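Local coordinates for fucolectin-related protein (Streptococcus pneumoniae, PDB 2WMF) that probably hydrolyses host blood-group carbohydrate antigens, acting as the catalytic module of a family 98 glycoside hydrolase, at residues A[65-70]-A[312-317]; A[372-377]-A[412-417]; A[100-105]-A[134-139]. All blocks are in the same frame, centred on the assembly; numbering follows the deposited sequence.

How the interactions relate
The three contacts illustrate small side-chain meetings at different places in one large fold. Interactions 1 and 3 both belong to the eight-stranded barrel: interaction 1 joins its last helix to the loop before its second strand, and interaction 3 pairs two consecutive outer helices. Their centres lie 27 Å apart, and interaction 3 is nested in the long chain loop that interaction 1 closes. Interaction 2 follows later, in the C-terminal family region across the chain's centre from both; its centre is 31 Å from that of interaction 1 and 45 Å from that of interaction 3. None touches another. Barrels of this kind generally carry their active site at the C-terminal ends of the strands.

Interaction 1. Residues A[65-70]-A[312-317]; sequences AIPEDV and GIIPFF
Pro67 and Ile314 reach toward each other, ring carbon CD of the proline lying 3.9 Å from Ile314 CD1. That same CD1 methyl also lies 4.2 Å from Val70 CG1, so the end of Ile314 is a bump received by a shallow hollow whose walls are the proline ring and the valine methyl. The loop makes this hollow by curling: Val70 N bonds back to Pro67 O, which brings the two side chains round to the same partner. Val70 is in turn a bump. Its CG1, anti to the backbone N (chi1 172°), also meets Phe317, 3.9 Å from CD2, approaching the ring obliquely. Ile314 and Phe317, one turn apart on helix 307-322, thus form a ridge with Val70 CG1 touching both. Leu40 of strand 39-45 touches both helix residues as well, and a salt bridge from Asp69 to Arg318 lies beside the apolar patch. Such packing is characteristic of a closed (beta/alpha)8, or TIM, barrel, in which the helix after the eighth strand lies against the first beta-alpha unit and seals the ring.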
ATOM      1  N   ALA A  65       7.978 -13.333  13.228  1.00 13.17           N
ATOM      2  CA  ALA A  65       6.830 -13.357  12.321  1.00 12.24           C
ATOM      3  C   ALA A  65       7.200 -13.121  10.851  1.00 12.12           C
ATOM      4  O   ALA A  65       6.430 -13.422   9.941  1.00 11.93           O
ATOM      5  CB  ALA A  65       5.787 -12.290  12.767  1.00 12.72           C
ATOM      6  N   ILE A  66       8.383 -12.537  10.624  1.00 10.96           N
ATOM      7  CA  ILE A  66       8.804 -12.135   9.277  1.00 11.47           C
ATOM      8  C   ILE A  66       9.495 -13.344   8.633  1.00 12.44           C
ATOM      9  O   ILE A  66      10.545 -13.843   9.176  1.00 12.33           O
ATOM     10  CB  ILE A  66       9.767 -10.943   9.284  1.00 10.96           C
ATOM     11  CG1 ILE A  66       9.232  -9.749  10.099  1.00 11.11           C
ATOM     12  CG2 ILE A  66      10.141 -10.572   7.848  1.00 10.93           C
ATOM     13  CD1 ILE A  66       7.841  -9.211   9.719  1.00 10.77           C
ATOM     14  N   PRO A  67       8.921 -13.862   7.528  1.00 11.79           N
ATOM     15  CA  PRO A  67       9.563 -15.027   6.916  1.00 13.26           C
ATOM     16  C   PRO A  67      11.010 -14.773   6.525  1.00 14.26           C
ATOM     17  O   PRO A  67      11.396 -13.645   6.227  1.00 13.58           O
ATOM     18  CB  PRO A  67       8.713 -15.299   5.685  1.00 13.73           C
ATOM     19  CG  PRO A  67       7.410 -14.675   5.970  1.00 12.91           C
ATOM     20  CD  PRO A  67       7.671 -13.486   6.836  1.00 12.32           C
ATOM     21  N   GLU A  68      11.805 -15.842   6.512  1.00 15.23           N
ATOM     22  CA  GLU A  68      13.234 -15.674   6.274  1.00 16.02           C
ATOM     23  C   GLU A  68      13.566 -15.036   4.927  1.00 15.10           C
ATOM     24  O   GLU A  68      14.502 -14.252   4.845  1.00 15.33           O
ATOM     25  CB  GLU A  68      13.939 -17.007   6.405  1.00 17.89           C
ATOM     26  CG  GLU A  68      14.131 -17.451   7.841  1.00 21.77           C
ATOM     27  CD  GLU A  68      14.729 -16.406   8.800  1.00 24.13           C
ATOM     28  OE1 GLU A  68      15.869 -15.890   8.557  1.00 28.11           O
ATOM     29  OE2 GLU A  68      14.055 -16.157   9.824  1.00 22.40           O
ATOM     30  N   ASP A  69      12.802 -15.362   3.884  1.00 14.75           N
ATOM     31  CA  ASP A  69      13.026 -14.757   2.554  1.00 14.61           C
ATOM     32  C   ASP A  69      12.637 -13.285   2.487  1.00 13.43           C
ATOM     33  O   ASP A  69      13.084 -12.566   1.591  1.00 13.50           O
ATOM     34  CB  ASP A  69      12.297 -15.528   1.463  1.00 15.29           C
ATOM     35  CG  ASP A  69      10.802 -15.568   1.662  1.00 17.24           C
ATOM     36  OD1 ASP A  69      10.356 -15.954   2.768  1.00 18.35           O
ATOM     37  OD2 ASP A  69      10.066 -15.226   0.710  1.00 21.06           O
ATOM     38  N   VAL A  70      11.806 -12.851   3.446  1.00 12.05           N
ATOM     39  CA  VAL A  70      11.306 -11.488   3.518  1.00 11.89           C
ATOM     40  C   VAL A  70      12.198 -10.599   4.397  1.00 10.93           C
ATOM     41  O   VAL A  70      12.296  -9.400   4.153  1.00 11.43           O
ATOM     42  CB  VAL A  70       9.837 -11.477   3.958  1.00 11.08           C
ATOM     43  CG1 VAL A  70       9.304 -10.060   4.237  1.00 10.47           C
ATOM     44  CG2 VAL A  70       8.980 -12.182   2.906  1.00 11.24           C
ATOM     45  N   GLY A 312      -2.383 -12.316   3.045  1.00  8.34           N
ATOM     46  CA  GLY A 312      -2.760 -11.108   2.317  1.00  9.30           C
ATOM     47  C   GLY A 312      -1.527 -10.269   1.983  1.00  8.97           C
ATOM     48  O   GLY A 312      -1.149 -10.146   0.817  1.00  8.54           O
ATOM     49  N   ILE A 313      -0.869  -9.717   2.993  1.00  8.75           N
ATOM     50  CA  ILE A 313       0.292  -8.846   2.775  1.00  8.77           C
ATOM     51  C   ILE A 313       1.532  -9.614   2.268  1.00  8.11           C
ATOM     52  O   ILE A 313       2.181  -9.215   1.260  1.00  8.45           O
ATOM     53  CB  ILE A 313       0.624  -8.057   4.080  1.00  9.44           C
ATOM     54  CG1 ILE A 313      -0.552  -7.104   4.410  1.00  8.47           C
ATOM     55  CG2 ILE A 313       1.999  -7.348   3.987  1.00  8.89           C
ATOM     56  CD1 ILE A 313      -0.600  -6.574   5.845  1.00  9.95           C
ATOM     57  N   ILE A 314       1.894 -10.666   2.970  1.00  8.00           N
ATOM     58  CA  ILE A 314       3.119 -11.407   2.609  1.00  8.31           C
ATOM     59  C   ILE A 314       3.106 -11.923   1.158  1.00  9.04           C
ATOM     60  O   ILE A 314       4.090 -11.751   0.453  1.00  7.78           O
ATOM     61  CB  ILE A 314       3.449 -12.512   3.669  1.00  8.65           C
ATOM     62  CG1 ILE A 314       3.909 -11.808   4.945  1.00  9.15           C
ATOM     63  CG2 ILE A 314       4.486 -13.525   3.113  1.00  9.15           C
ATOM     64  CD1 ILE A 314       5.288 -11.102   4.825  1.00  8.96           C
ATOM     65  N   PRO A 315       1.989 -12.516   0.680  1.00  8.63           N
ATOM     66  CA  PRO A 315       2.049 -13.004  -0.706  1.00  8.57           C
ATOM     67  C   PRO A 315       2.306 -11.891  -1.724  1.00  8.26           C
ATOM     68  O   PRO A 315       3.087 -12.083  -2.671  1.00  8.48           O
ATOM     69  CB  PRO A 315       0.692 -13.703  -0.893  1.00  7.81           C
ATOM     70  CG  PRO A 315       0.362 -14.174   0.487  1.00  8.53           C
ATOM     71  CD  PRO A 315       0.784 -13.017   1.374  1.00  8.44           C
ATOM     72  N   PHE A 316       1.712 -10.709  -1.506  1.00  8.66           N
ATOM     73  CA  PHE A 316       1.918  -9.635  -2.463  1.00  8.60           C
ATOM     74  C   PHE A 316       3.319  -9.050  -2.307  1.00  8.47           C
ATOM     75  O   PHE A 316       3.967  -8.775  -3.305  1.00  9.21           O
ATOM     76  CB  PHE A 316       0.857  -8.555  -2.479  1.00  9.18           C
ATOM     77  CG  PHE A 316       0.947  -7.750  -3.703  1.00  8.95           C
ATOM     78  CD1 PHE A 316       0.365  -8.198  -4.886  1.00  8.82           C
ATOM     79  CD2 PHE A 316       1.709  -6.607  -3.715  1.00  8.67           C
ATOM     80  CE1 PHE A 316       0.570  -7.502  -6.087  1.00 10.32           C
ATOM     81  CE2 PHE A 316       1.885  -5.865  -4.925  1.00 10.24           C
ATOM     82  CZ  PHE A 316       1.309  -6.328  -6.095  1.00 11.08           C
ATOM     83  N   PHE A 317       3.806  -8.929  -1.085  1.00  8.65           N
ATOM     84  CA  PHE A 317       5.162  -8.424  -0.885  1.00  8.75           C
ATOM     85  C   PHE A 317       6.208  -9.373  -1.519  1.00  9.06           C
ATOM     86  O   PHE A 317       7.206  -8.894  -2.130  1.00  8.56           O
ATOM     87  CB  PHE A 317       5.474  -8.168   0.574  1.00  8.46           C
ATOM     88  CG  PHE A 317       6.754  -7.388   0.770  1.00  8.29           C
ATOM     89  CD1 PHE A 317       6.848  -6.059   0.392  1.00  8.23           C
ATOM     90  CD2 PHE A 317       7.870  -8.013   1.287  1.00  7.74           C
ATOM     91  CE1 PHE A 317       8.006  -5.364   0.522  1.00  7.91           C
ATOM     92  CE2 PHE A 317       9.062  -7.304   1.432  1.00  8.00           C
ATOM     93  CZ  PHE A 317       9.131  -5.984   1.035  1.00  8.39           C
TER

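Interaction 2. Residues A[372-377]-A[412-417]; sequences HILPVI and SLYPKL
Tyr414 carries this contact alone on its side, meeting Leu374 and His372 of the other segment. The apolar part is a methyl group against the phenol: Leu374 CD2 lies 3.9 Å from Tyr414 CE2 and equally near CZ, and it comes within 3.5 Å of Tyr414 OH. The approach is oblique to the ring, and the methyl sits by the hydroxyl end rather than over the ring centre. The leucine backbone does not aim CB at the tyrosine; it is the end of the side chain that closes the gap.

The aromatic part is lighter. His372 presents the edge of its imidazole, with CD2 4.1 Å from Tyr414 CE1, on the other side of the hydroxyl from the carbon that meets Leu374. The two rings do not stack. With CG anti to its carbonyl carbon (chi1 -71°), Tyr414 brings its ring up to both neighbours, which approach from the same side of its plane, one by CE1 and the other by CE2 and OH.

Hydrogen bonds fix the participants from outside. The buried Tyr414 OH is bonded by two successive backbone amides, Lys336 N and Ala337 N, so its close methyl neighbour does not leave it without polar partners. His372 ND1 pairs with Gln425 OE1, which restrains the turn of the imidazole. The Leu374 backbone is bonded through N to Tyr357 OH and through O to Ser224 OG.

Within the fold, residues 372-377 run into strand 376-377, the outer neighbour of strand 337-340 in a small parallel sheet, and lie against barrel helix 219-231. Tyr414 reaches back to the start of strand 337-340, and the contact joins the segment following helix 406-413 to the loop that leads into strand 376-377.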
ATOM      1  N   HIS A 372      -2.650   4.370 -16.085  1.00  8.59           N
ATOM      2  CA  HIS A 372      -1.824   4.144 -14.908  1.00  8.74           C
ATOM      3  C   HIS A 372      -2.259   5.136 -13.822  1.00  8.63           C
ATOM      4  O   HIS A 372      -3.377   5.619 -13.867  1.00  9.53           O
ATOM      5  CB  HIS A 372      -0.330   4.303 -15.259  1.00 10.48           C
ATOM      6  CG  HIS A 372       0.057   3.595 -16.520  1.00  8.90           C
ATOM      7  ND1 HIS A 372       0.224   2.229 -16.567  1.00  9.25           N
ATOM      8  CD2 HIS A 372       0.278   4.055 -17.777  1.00 10.09           C
ATOM      9  CE1 HIS A 372       0.497   1.868 -17.814  1.00 10.12           C
ATOM     10  NE2 HIS A 372       0.560   2.956 -18.567  1.00  9.48           N
ATOM     11  N   ILE A 373      -1.386   5.428 -12.874  1.00  8.34           N
ATOM     12  CA  ILE A 373      -1.531   6.649 -12.040  1.00  7.82           C
ATOM     13  C   ILE A 373      -1.037   7.837 -12.901  1.00  7.56           C
ATOM     14  O   ILE A 373       0.125   7.851 -13.369  1.00  8.10           O
ATOM     15  CB  ILE A 373      -0.706   6.578 -10.740  1.00  7.18           C
ATOM     16  CG1 ILE A 373      -1.348   5.577  -9.763  1.00  6.43           C
ATOM     17  CG2 ILE A 373      -0.584   7.948 -10.093  1.00  7.65           C
ATOM     18  CD1 ILE A 373      -0.397   5.115  -8.635  1.00  8.55           C
ATOM     19  N   LEU A 374      -1.910   8.805 -13.165  1.00  7.70           N
ATOM     20  CA  LEU A 374      -1.519  10.019 -13.904  1.00  7.95           C
ATOM     21  C   LEU A 374      -0.696  10.923 -12.939  1.00  8.17           C
ATOM     22  O   LEU A 374      -1.187  11.297 -11.873  1.00  8.81           O
ATOM     23  CB  LEU A 374      -2.756  10.757 -14.402  1.00  8.48           C
ATOM     24  CG  LEU A 374      -3.358  10.300 -15.712  1.00 13.77           C
ATOM     25  CD1 LEU A 374      -4.742  10.921 -15.943  1.00 15.21           C
ATOM     26  CD2 LEU A 374      -2.392  10.714 -16.871  1.00 15.04           C
ATOM     27  N   PRO A 375       0.584  11.180 -13.234  1.00  7.91           N
ATOM     28  CA  PRO A 375       1.366  12.027 -12.319  1.00  7.61           C
ATOM     29  C   PRO A 375       0.844  13.463 -12.216  1.00  8.31           C
ATOM     30  O   PRO A 375       0.460  14.085 -13.245  1.00  8.86           O
ATOM     31  CB  PRO A 375       2.775  12.011 -12.952  1.00  8.19           C
ATOM     32  CG  PRO A 375       2.805  10.784 -13.818  1.00  8.62           C
ATOM     33  CD  PRO A 375       1.408  10.731 -14.377  1.00  8.12           C
ATOM     34  N   VAL A 376       0.810  13.964 -10.980  1.00  7.49           N
ATOM     35  CA  VAL A 376       0.624  15.369 -10.711  1.00  7.35           C
ATOM     36  C   VAL A 376       1.964  15.923 -10.283  1.00  7.66           C
ATOM     37  O   VAL A 376       2.590  15.385  -9.362  1.00  8.47           O
ATOM     38  CB  VAL A 376      -0.473  15.642  -9.636  1.00  7.46           C
ATOM     39  CG1 VAL A 376      -0.387  17.104  -9.140  1.00  8.13           C
ATOM     40  CG2 VAL A 376      -1.827  15.379 -10.206  1.00  7.77           C
ATOM     41  N   ILE A 377       2.415  16.953 -10.999  1.00  7.98           N
ATOM     42  CA  ILE A 377       3.682  17.594 -10.690  1.00  8.24           C
ATOM     43  C   ILE A 377       3.413  18.896  -9.905  1.00  8.19           C
ATOM     44  O   ILE A 377       2.588  19.719 -10.282  1.00  9.00           O
ATOM     45  CB  ILE A 377       4.497  17.900 -11.975  1.00  7.37           C
ATOM     46  CG1 ILE A 377       4.600  16.660 -12.901  1.00  8.27           C
ATOM     47  CG2 ILE A 377       5.937  18.424 -11.588  1.00  9.10           C
ATOM     48  CD1 ILE A 377       5.244  15.429 -12.223  1.00  9.84           C
ATOM     49  N   SER A 412      -7.065  10.069 -26.471  1.00 12.11           N
ATOM     50  CA  SER A 412      -6.289  10.232 -27.704  1.00 12.61           C
ATOM     51  C   SER A 412      -4.783   9.965 -27.497  1.00 13.18           C
ATOM     52  O   SER A 412      -4.049   9.767 -28.465  1.00 14.68           O
ATOM     53  CB  SER A 412      -6.513  11.616 -28.340  1.00 12.64           C
ATOM     54  OG  SER A 412      -5.774  12.641 -27.718  1.00 13.28           O
ATOM     55  N   LEU A 413      -4.360   9.997 -26.234  1.00 12.44           N
ATOM     56  CA  LEU A 413      -2.984   9.755 -25.841  1.00 11.65           C
ATOM     57  C   LEU A 413      -2.711   8.358 -25.281  1.00 11.23           C
ATOM     58  O   LEU A 413      -1.634   7.809 -25.493  1.00 12.71           O
ATOM     59  CB  LEU A 413      -2.516  10.819 -24.825  1.00 11.84           C
ATOM     60  CG  LEU A 413      -2.648  12.283 -25.176  1.00 13.34           C
ATOM     61  CD1 LEU A 413      -2.179  13.122 -23.988  1.00 13.80           C
ATOM     62  CD2 LEU A 413      -1.826  12.610 -26.430  1.00 15.72           C
ATOM     63  N   TYR A 414      -3.674   7.816 -24.531  1.00  9.74           N
ATOM     64  CA  TYR A 414      -3.561   6.511 -23.927  1.00 10.40           C
ATOM     65  C   TYR A 414      -4.568   5.607 -24.636  1.00 10.54           C
ATOM     66  O   TYR A 414      -5.757   5.717 -24.403  1.00 11.10           O
ATOM     67  CB  TYR A 414      -3.937   6.591 -22.441  1.00 10.37           C
ATOM     68  CG  TYR A 414      -2.931   7.299 -21.574  1.00  9.61           C
ATOM     69  CD1 TYR A 414      -1.901   6.589 -20.955  1.00  8.45           C
ATOM     70  CD2 TYR A 414      -3.022   8.665 -21.327  1.00  8.41           C
ATOM     71  CE1 TYR A 414      -0.981   7.231 -20.122  1.00  8.79           C
ATOM     72  CE2 TYR A 414      -2.084   9.305 -20.497  1.00  9.34           C
ATOM     73  CZ  TYR A 414      -1.070   8.570 -19.895  1.00  8.91           C
ATOM     74  OH  TYR A 414      -0.118   9.228 -19.105  1.00 11.40           O
ATOM     75  N   PRO A 415      -4.100   4.709 -25.500  1.00 11.10           N
ATOM     76  CA  PRO A 415      -5.052   3.817 -26.167  1.00 10.61           C
ATOM     77  C   PRO A 415      -5.779   2.869 -25.230  1.00 10.47           C
ATOM     78  O   PRO A 415      -5.268   2.506 -24.156  1.00 10.37           O
ATOM     79  CB  PRO A 415      -4.176   3.008 -27.107  1.00 11.88           C
ATOM     80  CG  PRO A 415      -2.834   3.210 -26.670  1.00 14.94           C
ATOM     81  CD  PRO A 415      -2.725   4.499 -25.962  1.00 11.50           C
ATOM     82  N   LYS A 416      -6.970   2.477 -25.650  1.00 11.77           N
ATOM     83  CA  LYS A 416      -7.760   1.497 -24.893  1.00 11.32           C
ATOM     84  C   LYS A 416      -7.141   0.118 -25.132  1.00 11.14           C
ATOM     85  O   LYS A 416      -6.915  -0.278 -26.298  1.00 10.87           O
ATOM     86  CB  LYS A 416      -9.242   1.535 -25.325  1.00 11.87           C
ATOM     87  CG  LYS A 416     -10.164   0.747 -24.382  1.00 13.78           C
ATOM     88  CD  LYS A 416     -11.599   0.798 -24.869  1.00 15.57           C
ATOM     89  CE  LYS A 416     -12.473  -0.087 -24.055  1.00 18.48           C
ATOM     90  NZ  LYS A 416     -13.930   0.063 -24.364  1.00 21.17           N
ATOM     91  N   LEU A 417      -6.838  -0.578 -24.037  1.00 10.28           N
ATOM     92  CA  LEU A 417      -6.096  -1.834 -24.111  1.00  9.40           C
ATOM     93  C   LEU A 417      -6.870  -3.102 -23.786  1.00  9.74           C
ATOM     94  O   LEU A 417      -6.365  -4.198 -24.013  1.00  9.71           O
ATOM     95  CB  LEU A 417      -4.856  -1.794 -23.204  1.00  9.19           C
ATOM     96  CG  LEU A 417      -3.898  -0.624 -23.415  1.00  9.64           C
ATOM     97  CD1 LEU A 417      -2.655  -0.696 -22.512  1.00 10.00           C
ATOM     98  CD2 LEU A 417      -3.486  -0.514 -24.925  1.00 11.94           C
TER

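Interaction 3. Residues A[100-105]-A[134-139]; sequences WYVKML and DEQFQK
Gln136 faces helix 95-111 and meets Leu105 and Val102, which lie one helical turn apart. One touch is carbon to carbon: Leu105 CD1 rests 4.2 Å from Gln136 CB, at the root of the glutamine side chain. Farther out, Gln136 OE1 passes Val102 CG2 at 4.2 Å, the two side chains crossing at about a right angle. These are light touches, burying 94 Å² in all, and the nearest CA atoms, those of Val102 and Gln136, are 8.3 Å apart.

The next shell explains the pose of the amide. The glutamine is bent at chi2 (-38°), folding its end back along its own helix, where NE2 bonds to Trp132 O one turn earlier. This ties down the nitrogen and helps leave the oxygen on the valine side. On the strand side, Leu143 of strand 143-149 touches both Leu105 and Gln136, and Leu105 also touches Val115 of strand 115-121. Tyr101, next to Val102, meets the ring of Trp132, a further link between the two helices. On a different side of helix 130-139, Gln138 NE2 bonds to Asp134 OD1 at 2.8 Å, while Asp134 OD2 forms a salt bridge with Lys172 of the following helix 159-172.

Between these two segments the contact rests on van der Waals touches, with no directed bond. Gln136 offers its CB to Leu105 and its OE1 to Val102, while NE2 is held within its own helix, so at this light contact the amide is oriented from behind rather than by the facing helix.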
ATOM      1  N   TRP A 100      11.701   4.967  26.763  1.00 14.58           N
ATOM      2  CA  TRP A 100      11.074   3.917  25.977  1.00 14.12           C
ATOM      3  C   TRP A 100      11.832   3.680  24.672  1.00 13.44           C
ATOM      4  O   TRP A 100      12.100   2.532  24.328  1.00 13.83           O
ATOM      5  CB  TRP A 100       9.607   4.255  25.677  1.00 13.44           C
ATOM      6  CG  TRP A 100       8.874   3.123  24.992  1.00 14.94           C
ATOM      7  CD1 TRP A 100       8.287   2.056  25.587  1.00 14.49           C
ATOM      8  CD2 TRP A 100       8.654   2.967  23.574  1.00 14.03           C
ATOM      9  NE1 TRP A 100       7.719   1.230  24.635  1.00 14.32           N
ATOM     10  CE2 TRP A 100       7.918   1.772  23.394  1.00 15.14           C
ATOM     11  CE3 TRP A 100       9.014   3.715  22.445  1.00 13.28           C
ATOM     12  CZ2 TRP A 100       7.532   1.310  22.131  1.00 14.49           C
ATOM     13  CZ3 TRP A 100       8.616   3.259  21.198  1.00 13.60           C
ATOM     14  CH2 TRP A 100       7.886   2.077  21.048  1.00 13.90           C
ATOM     15  N   TYR A 101      12.159   4.754  23.949  1.00 13.09           N
ATOM     16  CA  TYR A 101      12.945   4.609  22.703  1.00 13.32           C
ATOM     17  C   TYR A 101      14.250   3.838  22.960  1.00 13.29           C
ATOM     18  O   TYR A 101      14.576   2.919  22.229  1.00 12.88           O
ATOM     19  CB  TYR A 101      13.296   5.966  22.106  1.00 12.42           C
ATOM     20  CG  TYR A 101      12.163   6.737  21.417  1.00 12.46           C
ATOM     21  CD1 TYR A 101      11.251   6.114  20.561  1.00 11.73           C
ATOM     22  CD2 TYR A 101      12.054   8.106  21.590  1.00 11.10           C
ATOM     23  CE1 TYR A 101      10.244   6.855  19.929  1.00 10.33           C
ATOM     24  CE2 TYR A 101      11.049   8.852  20.961  1.00 12.11           C
ATOM     25  CZ  TYR A 101      10.147   8.208  20.139  1.00 10.62           C
ATOM     26  OH  TYR A 101       9.181   8.970  19.530  1.00 12.96           O
ATOM     27  N   VAL A 102      14.956   4.234  24.015  1.00 14.24           N
ATOM     28  CA  VAL A 102      16.241   3.630  24.380  1.00 14.47           C
ATOM     29  C   VAL A 102      16.069   2.182  24.798  1.00 14.35           C
ATOM     30  O   VAL A 102      16.825   1.313  24.342  1.00 14.95           O
ATOM     31  CB  VAL A 102      16.976   4.463  25.468  1.00 14.33           C
ATOM     32  CG1 VAL A 102      18.207   3.691  26.017  1.00 15.49           C
ATOM     33  CG2 VAL A 102      17.393   5.844  24.905  1.00 15.37           C
ATOM     34  N   LYS A 103      15.075   1.900  25.619  1.00 14.81           N
ATOM     35  CA  LYS A 103      14.723   0.510  25.961  1.00 15.59           C
ATOM     36  C   LYS A 103      14.546  -0.345  24.713  1.00 15.33           C
ATOM     37  O   LYS A 103      15.087  -1.424  24.603  1.00 15.08           O
ATOM     38  CB  LYS A 103      13.444   0.459  26.832  1.00 16.29           C
ATOM     39  CG  LYS A 103      12.957  -0.949  27.192  1.00 17.86           C
ATOM     40  CD  LYS A 103      11.526  -0.883  27.731  1.00 19.90           C
ATOM     41  CE  LYS A 103      10.890  -2.253  27.863  1.00 23.36           C
ATOM     42  NZ  LYS A 103      11.224  -2.896  29.163  1.00 28.48           N
ATOM     43  N   MET A 104      13.749   0.147  23.762  1.00 14.14           N
ATOM     44  CA  MET A 104      13.461  -0.612  22.562  1.00 14.00           C
ATOM     45  C   MET A 104      14.683  -0.738  21.633  1.00 14.42           C
ATOM     46  O   MET A 104      14.902  -1.779  21.011  1.00 14.54           O
ATOM     47  CB  MET A 104      12.245  -0.016  21.835  1.00 13.64           C
ATOM     48  CG  MET A 104      10.981  -0.107  22.671  1.00 14.29           C
ATOM     49  SD  MET A 104      10.561  -1.746  23.315  1.00 18.40           S
ATOM     50  CE  MET A 104      10.584  -2.824  21.891  1.00 23.52           C
ATOM     51  N   LEU A 105      15.476   0.325  21.568  1.00 13.57           N
ATOM     52  CA  LEU A 105      16.738   0.309  20.811  1.00 14.03           C
ATOM     53  C   LEU A 105      17.723  -0.721  21.376  1.00 14.48           C
ATOM     54  O   LEU A 105      18.315  -1.501  20.629  1.00 14.16           O
ATOM     55  CB  LEU A 105      17.372   1.685  20.777  1.00 13.71           C
ATOM     56  CG  LEU A 105      16.705   2.696  19.785  1.00 12.47           C
ATOM     57  CD1 LEU A 105      17.124   4.122  20.106  1.00 13.80           C
ATOM     58  CD2 LEU A 105      17.043   2.333  18.315  1.00 13.53           C
ATOM     59  N   ASP A 134      20.607  12.198  16.506  1.00 13.89           N
ATOM     60  CA  ASP A 134      21.996  12.077  16.011  1.00 14.05           C
ATOM     61  C   ASP A 134      22.783  11.093  16.925  1.00 14.33           C
ATOM     62  O   ASP A 134      23.416  10.148  16.445  1.00 13.34           O
ATOM     63  CB  ASP A 134      22.626  13.471  15.955  1.00 14.13           C
ATOM     64  CG  ASP A 134      24.027  13.489  15.346  1.00 15.18           C
ATOM     65  OD1 ASP A 134      24.901  12.761  15.850  1.00 16.55           O
ATOM     66  OD2 ASP A 134      24.204  14.203  14.343  1.00 15.59           O
ATOM     67  N   GLU A 135      22.654  11.281  18.241  1.00 15.12           N
ATOM     68  CA  GLU A 135      23.279  10.408  19.250  1.00 15.16           C
ATOM     69  C   GLU A 135      22.810   8.975  19.116  1.00 15.18           C
ATOM     70  O   GLU A 135      23.599   8.048  19.220  1.00 15.13           O
ATOM     71  CB  GLU A 135      22.983  10.927  20.668  1.00 15.87           C
ATOM     72  CG  GLU A 135      23.717  12.211  20.971  1.00 17.51           C
ATOM     73  CD  GLU A 135      23.243  12.886  22.272  1.00 21.42           C
ATOM     74  OE1 GLU A 135      22.251  12.422  22.903  1.00 27.60           O
ATOM     75  OE2 GLU A 135      23.870  13.916  22.652  1.00 28.29           O
ATOM     76  N   GLN A 136      21.514   8.783  18.876  1.00 13.96           N
ATOM     77  CA  GLN A 136      21.003   7.444  18.736  1.00 14.04           C
ATOM     78  C   GLN A 136      21.544   6.748  17.473  1.00 13.37           C
ATOM     79  O   GLN A 136      21.878   5.569  17.539  1.00 14.10           O
ATOM     80  CB  GLN A 136      19.465   7.384  18.809  1.00 13.71           C
ATOM     81  CG  GLN A 136      18.814   8.108  19.989  1.00 12.91           C
ATOM     82  CD  GLN A 136      19.606   7.976  21.301  1.00 14.85           C
ATOM     83  OE1 GLN A 136      19.924   6.852  21.748  1.00 16.19           O
ATOM     84  NE2 GLN A 136      19.959   9.114  21.900  1.00 14.93           N
ATOM     85  N   PHE A 137      21.659   7.476  16.358  1.00 13.26           N
ATOM     86  CA  PHE A 137      22.262   6.902  15.144  1.00 13.57           C
ATOM     87  C   PHE A 137      23.728   6.490  15.393  1.00 14.38           C
ATOM     88  O   PHE A 137      24.174   5.475  14.891  1.00 14.73           O
ATOM     89  CB  PHE A 137      22.220   7.887  13.978  1.00 13.19           C
ATOM     90  CG  PHE A 137      20.891   7.994  13.273  1.00 12.75           C
ATOM     91  CD1 PHE A 137      20.258   6.862  12.785  1.00 13.46           C
ATOM     92  CD2 PHE A 137      20.332   9.248  13.012  1.00 12.68           C
ATOM     93  CE1 PHE A 137      19.027   6.954  12.082  1.00 12.14           C
ATOM     94  CE2 PHE A 137      19.125   9.344  12.305  1.00 11.93           C
ATOM     95  CZ  PHE A 137      18.477   8.179  11.839  1.00 11.00           C
ATOM     96  N   GLN A 138      24.443   7.292  16.173  1.00 15.37           N
ATOM     97  CA  GLN A 138      25.846   6.979  16.463  1.00 17.02           C
ATOM     98  C   GLN A 138      25.944   5.670  17.236  1.00 17.51           C
ATOM     99  O   GLN A 138      26.853   4.864  17.016  1.00 18.88           O
ATOM    100  CB  GLN A 138      26.483   8.091  17.288  1.00 18.09           C
ATOM    101  CG  GLN A 138      26.679   9.370  16.566  1.00 19.68           C
ATOM    102  CD  GLN A 138      27.278  10.421  17.497  1.00 21.71           C
ATOM    103  OE1 GLN A 138      28.360  10.185  18.066  1.00 26.29           O
ATOM    104  NE2 GLN A 138      26.576  11.564  17.694  1.00 23.47           N
ATOM    105  N   LYS A 139      25.039   5.476  18.174  1.00 16.79           N
ATOM    106  CA  LYS A 139      25.116   4.360  19.089  1.00 17.15           C
ATOM    107  C   LYS A 139      24.561   3.041  18.556  1.00 16.25           C
ATOM    108  O   LYS A 139      25.038   1.967  18.933  1.00 17.41           O
ATOM    109  CB  LYS A 139      24.413   4.741  20.372  1.00 17.17           C
ATOM    110  CG  LYS A 139      24.489   3.640  21.422  1.00 19.39           C
ATOM    111  CD  LYS A 139      24.347   4.155  22.830  1.00 20.67           C
ATOM    112  CE  LYS A 139      24.556   2.994  23.809  1.00 22.55           C
ATOM    113  NZ  LYS A 139      24.394   3.464  25.213  1.00 25.72           N
TER